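Local coordinates for protein epsin 1 (PDB 5LP0) that probably binds membranes rich in phosphatidylinositol 4,5-bisphosphate through its ENTH domain, bends them and promotes clathrin-coated invaginations in receptor-mediated endocytosis, at residues Ser42-Met45 with Ser46-Lys50; Met66-Met69 with Glu70-Lys74; Lys116-Val119 with Thr120-Asp124. One frame throughout, in Å; residues are numbered along the deposited sequence.

Contact 1 of 3, residues Ser42-Met45 with Ser46-Lys50; sequences SEIM and SMVWK
M45 and W49, one turn apart, leave the helix in the same direction with their flanks together. M45 bends at both chi2 and chi3, a curl that brings its methyl CE back beside the indole, 3.9 Å from W49 NE1 and 4.2 Å from W49 CZ2. The indole starts with CG anti to its own carbonyl carbon (chi1 -64°), which tips the pyrrole part back over the preceding turn: W49 CD1 comes to 3.0 Å from M45 O. That oxygen also receives W49 N in a nearly straight backbone bond of 3.0 Å (N-H...O 176°), while W49 NE1 is hydrogen-bonded to Q83 OE1 of helix 78-86. With an alanine at W49, M45 CE would probably lose its indole neighbour and Q83 its N-H donor, leaving the methionine end freer to turn. I44 and V48, also four residues apart, touch CG2 to CG2 at 4.2 Å, and V48 CG2 sits 3.3 Å from I44 O. M47 leads the other way, toward V12 and R13 of helix 8-15; R13 probably takes part in binding phosphatidylinositol 4,5-bisphosphate. M45, V48 and W49 all touch M69 of helix 59-75. Such i to i+4 rows, apolar on the inward side, are typical of the amphipathic helices that build the all-helical ENTH fold.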
ATOM      1  N   SER A  42     -12.601  -5.143   1.920  1.00  8.05           N
ATOM      2  CA  SER A  42     -12.043  -6.485   1.893  1.00  9.70           C
ATOM      3  C   SER A  42     -11.319  -6.811   0.585  1.00  6.99           C
ATOM      4  O   SER A  42     -10.244  -7.455   0.605  1.00  8.32           O
ATOM      5  CB  SER A  42     -13.103  -7.518   2.181  1.00 14.05           C
ATOM      6  OG  SER A  42     -13.354  -7.520   3.562  1.00 22.04           O
ATOM      7  N   GLU A  43     -11.927  -6.434  -0.539  1.00  8.13           N
ATOM      8  CA  GLU A  43     -11.287  -6.652  -1.852  1.00 10.16           C
ATOM      9  C   GLU A  43      -9.938  -5.920  -1.955  1.00  7.37           C
ATOM     10  O   GLU A  43      -8.931  -6.466  -2.466  1.00 10.12           O
ATOM     11  CB  GLU A  43     -12.224  -6.211  -2.986  1.00 12.91           C
ATOM     12  CG  GLU A  43     -13.512  -7.036  -3.102  1.00 15.98           C
ATOM     13  CD  GLU A  43     -14.599  -6.357  -3.947  1.00 25.87           C
ATOM     14  OE1 GLU A  43     -14.503  -5.135  -4.212  1.00 26.69           O
ATOM     15  OE2 GLU A  43     -15.560  -7.058  -4.358  1.00 31.28           O
ATOM     16  N   ILE A  44      -9.886  -4.701  -1.426  1.00  8.03           N
ATOM     17  CA  ILE A  44      -8.723  -3.829  -1.567  1.00  7.08           C
ATOM     18  C   ILE A  44      -7.611  -4.414  -0.723  1.00  6.28           C
ATOM     19  O   ILE A  44      -6.510  -4.649  -1.203  1.00  7.62           O
ATOM     20  CB  ILE A  44      -9.061  -2.397  -1.109  1.00  6.67           C
ATOM     21  CG1 ILE A  44      -9.903  -1.720  -2.177  1.00  8.59           C
ATOM     22  CG2 ILE A  44      -7.766  -1.565  -0.817  1.00  6.36           C
ATOM     23  CD1 ILE A  44     -10.629  -0.481  -1.694  1.00  8.95           C
ATOM     24  N   MET A  45      -7.900  -4.723   0.515  1.00  7.88           N
ATOM     25  CA  MET A  45      -6.878  -5.144   1.436  1.00  6.33           C
ATOM     26  C   MET A  45      -6.327  -6.492   1.010  1.00  7.86           C
ATOM     27  O   MET A  45      -5.109  -6.708   1.059  1.00  7.12           O
ATOM     28  CB  MET A  45      -7.417  -5.200   2.852  1.00  7.82           C
ATOM     29  CG  MET A  45      -7.743  -3.816   3.391  1.00  7.86           C
ATOM     30  SD  MET A  45      -6.389  -2.610   3.490  1.00  8.64           S
ATOM     31  CE  MET A  45      -5.451  -3.266   4.878  1.00 13.06           C
ATOM     32  N   SER A  46      -7.175  -7.390   0.533  1.00  6.94           N
ATOM     33  CA  SER A  46      -6.684  -8.689   0.115  1.00  7.28           C
ATOM     34  C   SER A  46      -5.669  -8.504  -1.010  1.00  6.77           C
ATOM     35  O   SER A  46      -4.579  -9.124  -0.992  1.00  8.40           O
ATOM     36  CB  SER A  46      -7.846  -9.566  -0.354  1.00 11.63           C
ATOM     37  OG  SER A  46      -7.336 -10.781  -0.849  1.00 16.09           O
ATOM     38  N   MET A  47      -6.020  -7.678  -1.995  1.00  5.86           N
ATOM     39  CA  MET A  47      -5.125  -7.453  -3.120  1.00  7.59           C
ATOM     40  C   MET A  47      -3.825  -6.767  -2.692  1.00  5.15           C
ATOM     41  O   MET A  47      -2.750  -7.082  -3.196  1.00  6.54           O
ATOM     42  CB  MET A  47      -5.839  -6.668  -4.220  1.00  7.86           C
ATOM     43  CG  MET A  47      -5.075  -6.686  -5.543  1.00  8.62           C
ATOM     44  SD  MET A  47      -4.993  -8.360  -6.255  1.00 10.82           S
ATOM     45  CE  MET A  47      -3.233  -8.601  -6.495  1.00  9.06           C
ATOM     46  N   VAL A  48      -3.880  -5.850  -1.744  1.00  5.61           N
ATOM     47  CA  VAL A  48      -2.674  -5.180  -1.296  1.00  4.10           C
ATOM     48  C   VAL A  48      -1.749  -6.175  -0.607  1.00  4.70           C
ATOM     49  O   VAL A  48      -0.535  -6.189  -0.886  1.00  5.65           O
ATOM     50  CB  VAL A  48      -2.985  -3.959  -0.381  1.00  5.81           C
ATOM     51  CG1 VAL A  48      -1.680  -3.350   0.133  1.00  8.77           C
ATOM     52  CG2 VAL A  48      -3.769  -2.872  -1.132  1.00  5.84           C
ATOM     53  N   TRP A  49      -2.261  -7.004   0.286  1.00  6.00           N
ATOM     54  CA  TRP A  49      -1.449  -8.020   0.959  1.00  5.89           C
ATOM     55  C   TRP A  49      -0.852  -9.008  -0.034  1.00  4.31           C
ATOM     56  O   TRP A  49       0.314  -9.422   0.127  1.00  7.04           O
ATOM     57  CB  TRP A  49      -2.235  -8.761   2.054  1.00  5.62           C
ATOM     58  CG  TRP A  49      -2.683  -7.902   3.219  1.00  6.92           C
ATOM     59  CD1 TRP A  49      -3.971  -7.702   3.634  1.00  8.28           C
ATOM     60  CD2 TRP A  49      -1.851  -7.153   4.126  1.00  6.34           C
ATOM     61  NE1 TRP A  49      -3.986  -6.871   4.719  1.00  6.51           N
ATOM     62  CE2 TRP A  49      -2.707  -6.511   5.042  1.00  6.06           C
ATOM     63  CE3 TRP A  49      -0.470  -6.967   4.249  1.00  7.42           C
ATOM     64  CZ2 TRP A  49      -2.230  -5.680   6.068  1.00  6.91           C
ATOM     65  CZ3 TRP A  49       0.008  -6.146   5.257  1.00  6.28           C
ATOM     66  CH2 TRP A  49      -0.873  -5.514   6.166  1.00  7.29           C
ATOM     67  N   LYS A  50      -1.588  -9.346  -1.088  1.00  5.58           N
ATOM     68  CA  LYS A  50      -1.039 -10.211  -2.123  1.00  4.66           C
ATOM     69  C   LYS A  50       0.149  -9.547  -2.809  1.00  7.01           C
ATOM     70  O   LYS A  50       1.195 -10.170  -2.985  1.00  7.60           O
ATOM     71  CB  LYS A  50      -2.099 -10.546  -3.156  1.00  7.35           C
ATOM     72  CG  LYS A  50      -3.126 -11.573  -2.670  1.00  8.85           C
ATOM     73  CD  LYS A  50      -4.181 -11.879  -3.742  1.00 11.51           C
ATOM     74  CE  LYS A  50      -5.276 -12.841  -3.222  1.00 11.80           C
ATOM     75  NZ  LYS A  50      -6.372 -12.971  -4.215  1.00 18.37           N
TER

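Contact 2 of 3, residues Met66-Met69 with Glu70-Lys74; sequences MTLM and EYLIK
L68 packs against L72 one turn further on, and M69 against I73, as two neighbouring rows of the same helix. The I73 chain can be followed outward from its root. Its CB lies 3.4 Å from M69 O, the oxygen that also accepts I73 N at 2.8 Å. CG1, placed anti to the carbonyl carbon (chi1 -76°), folds back along the helix and comes to 3.2 Å from M69 O. The tip, CD1, stays near that oxygen and reaches M69 CG at 3.9 Å, so the isoleucine's longer branch covers the carbonyl while the methionine bends away toward V48 and W49 of helix 38-51. In the adjoining row the two leucines meet at an angle: L68 CD1 rests 3.9 Å from L72 CG, and L72 CG in turn lies close over L68 O.

The opposite character appears at E70, whose chain runs extended from CB. Its OE1 takes a short 2.5 Å bond from a water that also donates, weakly, to M66 O. Its OE2 receives K74 NZ at 3.0 Å in a salt bridge, met on the anti side and 29° out of the carboxylate plane. K74 NZ has a second acid, E131 of helix 125-139. The chemistry is therefore divided: on the buried rows the leucine and isoleucine branches lie against the carbonyl oxygens of the turn before, with M69 as the apolar partner of I73, whereas E70 holds a water and a lysine, and that lysine, shared between two carboxylates, probably has its positive charge stabilised.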
ATOM      1  N   MET A  66       3.395  -0.800  -0.928  1.00  5.65           N
ATOM      2  CA  MET A  66       3.675  -0.140   0.355  1.00  5.70           C
ATOM      3  C   MET A  66       3.336   1.347   0.219  1.00  7.41           C
ATOM      4  O   MET A  66       2.799   1.948   1.155  1.00  8.30           O
ATOM      5  CB  MET A  66       5.128  -0.295   0.806  1.00  6.73           C
ATOM      6  CG  MET A  66       5.427  -1.643   1.428  1.00  5.72           C
ATOM      7  SD  MET A  66       7.041  -1.701   2.226  1.00  9.10           S
ATOM      8  CE  MET A  66       8.029  -1.759   0.735  1.00  7.89           C
ATOM      9  N   THR A  67       3.605   1.944  -0.940  1.00  6.34           N
ATOM     10  CA  THR A  67       3.208   3.330  -1.178  1.00  6.95           C
ATOM     11  C   THR A  67       1.693   3.457  -1.081  1.00  7.78           C
ATOM     12  O   THR A  67       1.178   4.352  -0.417  1.00  7.82           O
ATOM     13  CB  THR A  67       3.693   3.789  -2.517  1.00  7.07           C
ATOM     14  OG1 THR A  67       5.124   3.723  -2.506  1.00 11.65           O
ATOM     15  CG2 THR A  67       3.244   5.225  -2.794  1.00  9.62           C
ATOM     16  N   LEU A  68       0.973   2.522  -1.692  1.00  6.42           N
ATOM     17  CA  LEU A  68      -0.478   2.540  -1.616  1.00  4.75           C
ATOM     18  C   LEU A  68      -0.947   2.307  -0.176  1.00  7.20           C
ATOM     19  O   LEU A  68      -1.815   3.035   0.324  1.00  7.82           O
ATOM     20  CB  LEU A  68      -1.068   1.510  -2.567  1.00  6.90           C
ATOM     21  CG  LEU A  68      -2.583   1.359  -2.456  1.00  5.71           C
ATOM     22  CD1 LEU A  68      -3.283   2.665  -2.838  1.00  9.70           C
ATOM     23  CD2 LEU A  68      -3.064   0.232  -3.340  1.00  9.01           C
ATOM     24  N   MET A  69      -0.396   1.321   0.510  1.00  6.82           N
ATOM     25  CA  MET A  69      -0.823   1.045   1.866  1.00  7.55           C
ATOM     26  C   MET A  69      -0.585   2.265   2.747  1.00  6.43           C
ATOM     27  O   MET A  69      -1.464   2.624   3.540  1.00  8.40           O
ATOM     28  CB  MET A  69      -0.127  -0.183   2.449  1.00  7.46           C
ATOM     29  CG  MET A  69      -0.803  -0.660   3.739  1.00  8.25           C
ATOM     30  SD  MET A  69      -2.489  -1.328   3.464  1.00 11.33           S
ATOM     31  CE  MET A  69      -2.138  -3.079   3.424  1.00 13.51           C
ATOM     32  N   GLU A  70       0.559   2.925   2.620  1.00  7.13           N
ATOM     33  CA  GLU A  70       0.811   4.125   3.392  1.00 10.21           C
ATOM     34  C   GLU A  70      -0.260   5.185   3.131  1.00  8.96           C
ATOM     35  O   GLU A  70      -0.802   5.807   4.061  1.00  8.79           O
ATOM     36  CB  GLU A  70       2.181   4.683   3.050  1.00 11.73           C
ATOM     37  CG  GLU A  70       2.490   5.968   3.805  1.00 16.09           C
ATOM     38  CD  GLU A  70       3.857   6.510   3.485  1.00 22.95           C
ATOM     39  OE1 GLU A  70       4.465   6.094   2.473  1.00 30.88           O
ATOM     40  OE2 GLU A  70       4.336   7.356   4.263  1.00 25.90           O
ATOM     41  N   TYR A  71      -0.558   5.411   1.864  1.00  7.75           N
ATOM     42  CA  TYR A  71      -1.578   6.386   1.495  1.00  8.19           C
ATOM     43  C   TYR A  71      -2.936   6.022   2.111  1.00  8.71           C
ATOM     44  O   TYR A  71      -3.657   6.885   2.610  1.00 11.00           O
ATOM     45  CB  TYR A  71      -1.694   6.462  -0.024  1.00 10.61           C
ATOM     46  CG  TYR A  71      -2.669   7.517  -0.501  1.00 10.16           C
ATOM     47  CD1 TYR A  71      -2.236   8.785  -0.795  1.00 11.78           C
ATOM     48  CD2 TYR A  71      -4.017   7.237  -0.652  1.00 12.24           C
ATOM     49  CE1 TYR A  71      -3.102   9.744  -1.252  1.00 11.16           C
ATOM     50  CE2 TYR A  71      -4.908   8.207  -1.084  1.00 17.16           C
ATOM     51  CZ  TYR A  71      -4.442   9.462  -1.370  1.00 14.90           C
ATOM     52  OH  TYR A  71      -5.301  10.437  -1.806  1.00 18.48           O
ATOM     53  N   LEU A  72      -3.304   4.743   2.091  1.00  7.14           N
ATOM     54  CA  LEU A  72      -4.587   4.312   2.645  1.00  7.78           C
ATOM     55  C   LEU A  72      -4.624   4.381   4.171  1.00  8.62           C
ATOM     56  O   LEU A  72      -5.651   4.705   4.775  1.00  9.10           O
ATOM     57  CB  LEU A  72      -4.869   2.889   2.176  1.00  7.73           C
ATOM     58  CG  LEU A  72      -5.022   2.658   0.676  1.00  7.70           C
ATOM     59  CD1 LEU A  72      -5.328   1.176   0.405  1.00  7.60           C
ATOM     60  CD2 LEU A  72      -6.103   3.554   0.055  1.00  9.81           C
ATOM     61  N   ILE A  73      -3.509   4.082   4.814  1.00  8.51           N
ATOM     62  CA  ILE A  73      -3.387   4.235   6.259  1.00  7.39           C
ATOM     63  C   ILE A  73      -3.662   5.686   6.661  1.00 10.18           C
ATOM     64  O   ILE A  73      -4.383   5.937   7.641  1.00 10.84           O
ATOM     65  CB  ILE A  73      -1.970   3.829   6.728  1.00 10.11           C
ATOM     66  CG1 ILE A  73      -1.823   2.302   6.735  1.00  9.53           C
ATOM     67  CG2 ILE A  73      -1.640   4.414   8.096  1.00 11.30           C
ATOM     68  CD1 ILE A  73      -0.359   1.825   6.678  1.00 11.36           C
ATOM     69  N   LYS A  74      -3.129   6.628   5.898  1.00 11.11           N
ATOM     70  CA  LYS A  74      -3.218   8.051   6.245  1.00 10.44           C
ATOM     71  C   LYS A  74      -4.494   8.722   5.741  1.00 10.84           C
ATOM     72  O   LYS A  74      -4.957   9.698   6.331  1.00 12.41           O
ATOM     73  CB  LYS A  74      -2.015   8.794   5.676  1.00 12.38           C
ATOM     74  CG  LYS A  74      -0.685   8.408   6.289  1.00 12.24           C
ATOM     75  CD  LYS A  74       0.444   9.163   5.627  1.00 10.35           C
ATOM     76  CE  LYS A  74       1.756   8.760   6.240  1.00 11.28           C
ATOM     77  NZ  LYS A  74       2.900   9.529   5.654  1.00 13.60           N
TER
HETATM   78  O   HOH W   1       5.277   3.776   1.838  1.00 14.31           O

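Contact 3 of 3, residues Lys116-Val119 with Thr120-Asp124; sequences KQLV and TLLKD
V119 and K123 lie flank against flank toward the C-terminal end of helix 108-122. K123 is extended all the way from CG, and its CG lies anti to the carbonyl carbon (chi1 -68°), which lays the aliphatic chain back along the valine. The contact is tight: V119 CG1 is 3.4 Å from K123 CE, closer than carbons usually pack, and 3.6 Å from K123 NZ. Nearer the root, K123 CG sits 3.3 Å from V119 O, which also accepts K123 N in the most bent of the four backbone bonds here (144°).

L118 and L122 share a heading, L118 CG lying 4.1 Å from L122 CD1. Their chi1 torsions differ, anti to the backbone N for L118 but anti to the carbonyl carbon for L122. This row is part of the buried side of the helix in the all-helical ENTH fold, directed at I73 of helix 59-75.

On the outer face T120 holds OG1 between its backbone N and carbonyl carbon (chi1 70°), aimed back toward Q117. Q117 is bent at chi2, and two waters join its OE1 to T120 OG1; one of them also donates to Q117 O at 2.7 Å. Both side chains have further partners, R127 NH1 for T120 OG1 and E113 OE2 for Q117 NE2. Just beyond the helix, D124 is the N-cap of helix 125-139, its OD1 accepting R127 N.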
ATOM      1  N   LYS A 116      10.898  -0.258   6.559  1.00  7.49           N
ATOM      2  CA  LYS A 116      11.362   0.259   7.842  1.00  8.31           C
ATOM      3  C   LYS A 116      10.511   1.452   8.263  1.00  8.55           C
ATOM      4  O   LYS A 116      10.040   1.532   9.423  1.00  8.58           O
ATOM      5  CB  LYS A 116      12.823   0.681   7.714  1.00  9.32           C
ATOM      6  CG  LYS A 116      13.422   1.289   8.957  1.00 14.91           C
ATOM      7  CD  LYS A 116      14.838   1.788   8.719  1.00 20.42           C
ATOM      8  CE  LYS A 116      15.392   2.409   9.979  1.00 31.73           C
ATOM      9  NZ  LYS A 116      16.853   2.626   9.854  1.00 39.51           N
ATOM     10  N   GLN A 117      10.332   2.401   7.335  1.00  7.29           N
ATOM     11  CA  GLN A 117       9.566   3.609   7.644  1.00  8.33           C
ATOM     12  C   GLN A 117       8.088   3.335   7.899  1.00  8.53           C
ATOM     13  O   GLN A 117       7.467   3.982   8.753  1.00 10.02           O
ATOM     14  CB  GLN A 117       9.741   4.670   6.549  1.00  9.72           C
ATOM     15  CG  GLN A 117      11.199   5.024   6.286  1.00  9.60           C
ATOM     16  CD  GLN A 117      11.927   5.603   7.477  1.00 11.74           C
ATOM     17  OE1 GLN A 117      11.326   6.081   8.439  1.00 14.67           O
ATOM     18  NE2 GLN A 117      13.236   5.631   7.380  1.00 11.67           N
ATOM     19  N   LEU A 118       7.518   2.386   7.168  1.00  7.39           N
ATOM     20  CA  LEU A 118       6.113   2.086   7.335  1.00  7.64           C
ATOM     21  C   LEU A 118       5.877   1.406   8.674  1.00  8.54           C
ATOM     22  O   LEU A 118       4.875   1.651   9.325  1.00  9.72           O
ATOM     23  CB  LEU A 118       5.609   1.238   6.156  1.00  8.69           C
ATOM     24  CG  LEU A 118       4.144   0.819   6.094  1.00  9.35           C
ATOM     25  CD1 LEU A 118       3.278   2.042   6.227  1.00 12.33           C
ATOM     26  CD2 LEU A 118       3.833   0.086   4.795  1.00 11.21           C
ATOM     27  N   VAL A 119       6.819   0.583   9.119  1.00  7.45           N
ATOM     28  CA  VAL A 119       6.685  -0.090  10.394  1.00  9.21           C
ATOM     29  C   VAL A 119       6.751   0.935  11.533  1.00 11.06           C
ATOM     30  O   VAL A 119       5.934   0.878  12.455  1.00 10.49           O
ATOM     31  CB  VAL A 119       7.791  -1.152  10.598  1.00  9.57           C
ATOM     32  CG1 VAL A 119       7.803  -1.632  12.041  1.00 13.01           C
ATOM     33  CG2 VAL A 119       7.581  -2.341   9.652  1.00 11.48           C
ATOM     34  N   THR A 120       7.701   1.881  11.488  1.00 10.54           N
ATOM     35  CA  THR A 120       7.771   2.883  12.571  1.00 11.28           C
ATOM     36  C   THR A 120       6.503   3.743  12.634  1.00  9.18           C
ATOM     37  O   THR A 120       6.013   4.062  13.727  1.00 12.28           O
ATOM     38  CB  THR A 120       9.028   3.781  12.527  1.00 15.66           C
ATOM     39  OG1 THR A 120       8.963   4.663  11.414  1.00 16.23           O
ATOM     40  CG2 THR A 120      10.290   2.957  12.450  1.00 16.78           C
ATOM     41  N   LEU A 121       5.957   4.092  11.473  1.00 10.06           N
ATOM     42  CA  LEU A 121       4.692   4.818  11.438  1.00 11.08           C
ATOM     43  C   LEU A 121       3.561   4.022  12.095  1.00 10.37           C
ATOM     44  O   LEU A 121       2.831   4.546  12.938  1.00 13.37           O
ATOM     45  CB  LEU A 121       4.308   5.121  10.006  1.00  9.55           C
ATOM     46  CG  LEU A 121       2.895   5.676   9.840  1.00 10.34           C
ATOM     47  CD1 LEU A 121       2.712   6.984  10.613  1.00 13.01           C
ATOM     48  CD2 LEU A 121       2.664   5.854   8.378  1.00 12.00           C
ATOM     49  N   LEU A 122       3.395   2.762  11.692  1.00 10.31           N
ATOM     50  CA  LEU A 122       2.292   1.941  12.186  1.00  9.57           C
ATOM     51  C   LEU A 122       2.350   1.709  13.700  1.00 12.55           C
ATOM     52  O   LEU A 122       1.315   1.565  14.349  1.00 15.84           O
ATOM     53  CB  LEU A 122       2.240   0.597  11.448  1.00 10.25           C
ATOM     54  CG  LEU A 122       1.616   0.671  10.057  1.00 10.27           C
ATOM     55  CD1 LEU A 122       1.905  -0.581   9.264  1.00 10.82           C
ATOM     56  CD2 LEU A 122       0.114   0.911  10.197  1.00 11.28           C
ATOM     57  N   LYS A 123       3.555   1.704  14.257  1.00 12.37           N
ATOM     58  CA  LYS A 123       3.713   1.453  15.685  1.00 18.23           C
ATOM     59  C   LYS A 123       3.434   2.686  16.558  1.00 21.63           C
ATOM     60  O   LYS A 123       3.434   2.578  17.782  1.00 29.73           O
ATOM     61  CB  LYS A 123       5.107   0.877  15.973  1.00 21.46           C
ATOM     62  CG  LYS A 123       5.315  -0.545  15.420  1.00 29.82           C
ATOM     63  CD  LYS A 123       6.719  -1.075  15.706  1.00 34.23           C
ATOM     64  CE  LYS A 123       6.907  -2.511  15.227  1.00 40.38           C
ATOM     65  NZ  LYS A 123       8.332  -2.955  15.387  1.00 39.94           N
ATOM     66  N   ASP A 124       3.167   3.837  15.942  1.00 18.32           N
ATOM     67  CA  ASP A 124       3.021   5.090  16.685  1.00 16.84           C
ATOM     68  C   ASP A 124       1.678   5.776  16.407  1.00 18.35           C
ATOM     69  O   ASP A 124       1.511   6.441  15.384  1.00 15.70           O
ATOM     70  CB  ASP A 124       4.165   6.038  16.321  1.00 15.72           C
ATOM     71  CG  ASP A 124       4.296   7.173  17.292  1.00 19.96           C
ATOM     72  OD1 ASP A 124       3.258   7.753  17.655  1.00 20.76           O
ATOM     73  OD2 ASP A 124       5.435   7.484  17.692  1.00 25.48           O
TER
HETATM   74  O   HOH W   2       8.449   6.501   9.239  1.00 14.35           O
HETATM   75  O   HOH W   3      11.293   6.027  11.197  1.00 20.22           O

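Overall arrangement
Along the chain the three contacts come in series, each a local contact between side chains three or four residues apart, along or at the end of one helix: contact 1 on helix 38-51, contact 2 on helix 59-75, contact 3 on helix 108-122. Contact 2 lies between the others and nearest the centre of the chain, its centre 12 Å from that of contact 1 and 11 Å from that of contact 3. It touches both: L72 CD1 packs on I44 CG2, while K74 CE meets L121 CD2. Contacts 1 and 3 do not touch, their centres being about 20 Å apart. Helix 59-75 thus lies between helix 38-51 and helix 108-122, and contact 1 lies nearest the probable phosphoinositide-binding residues R13 and R51.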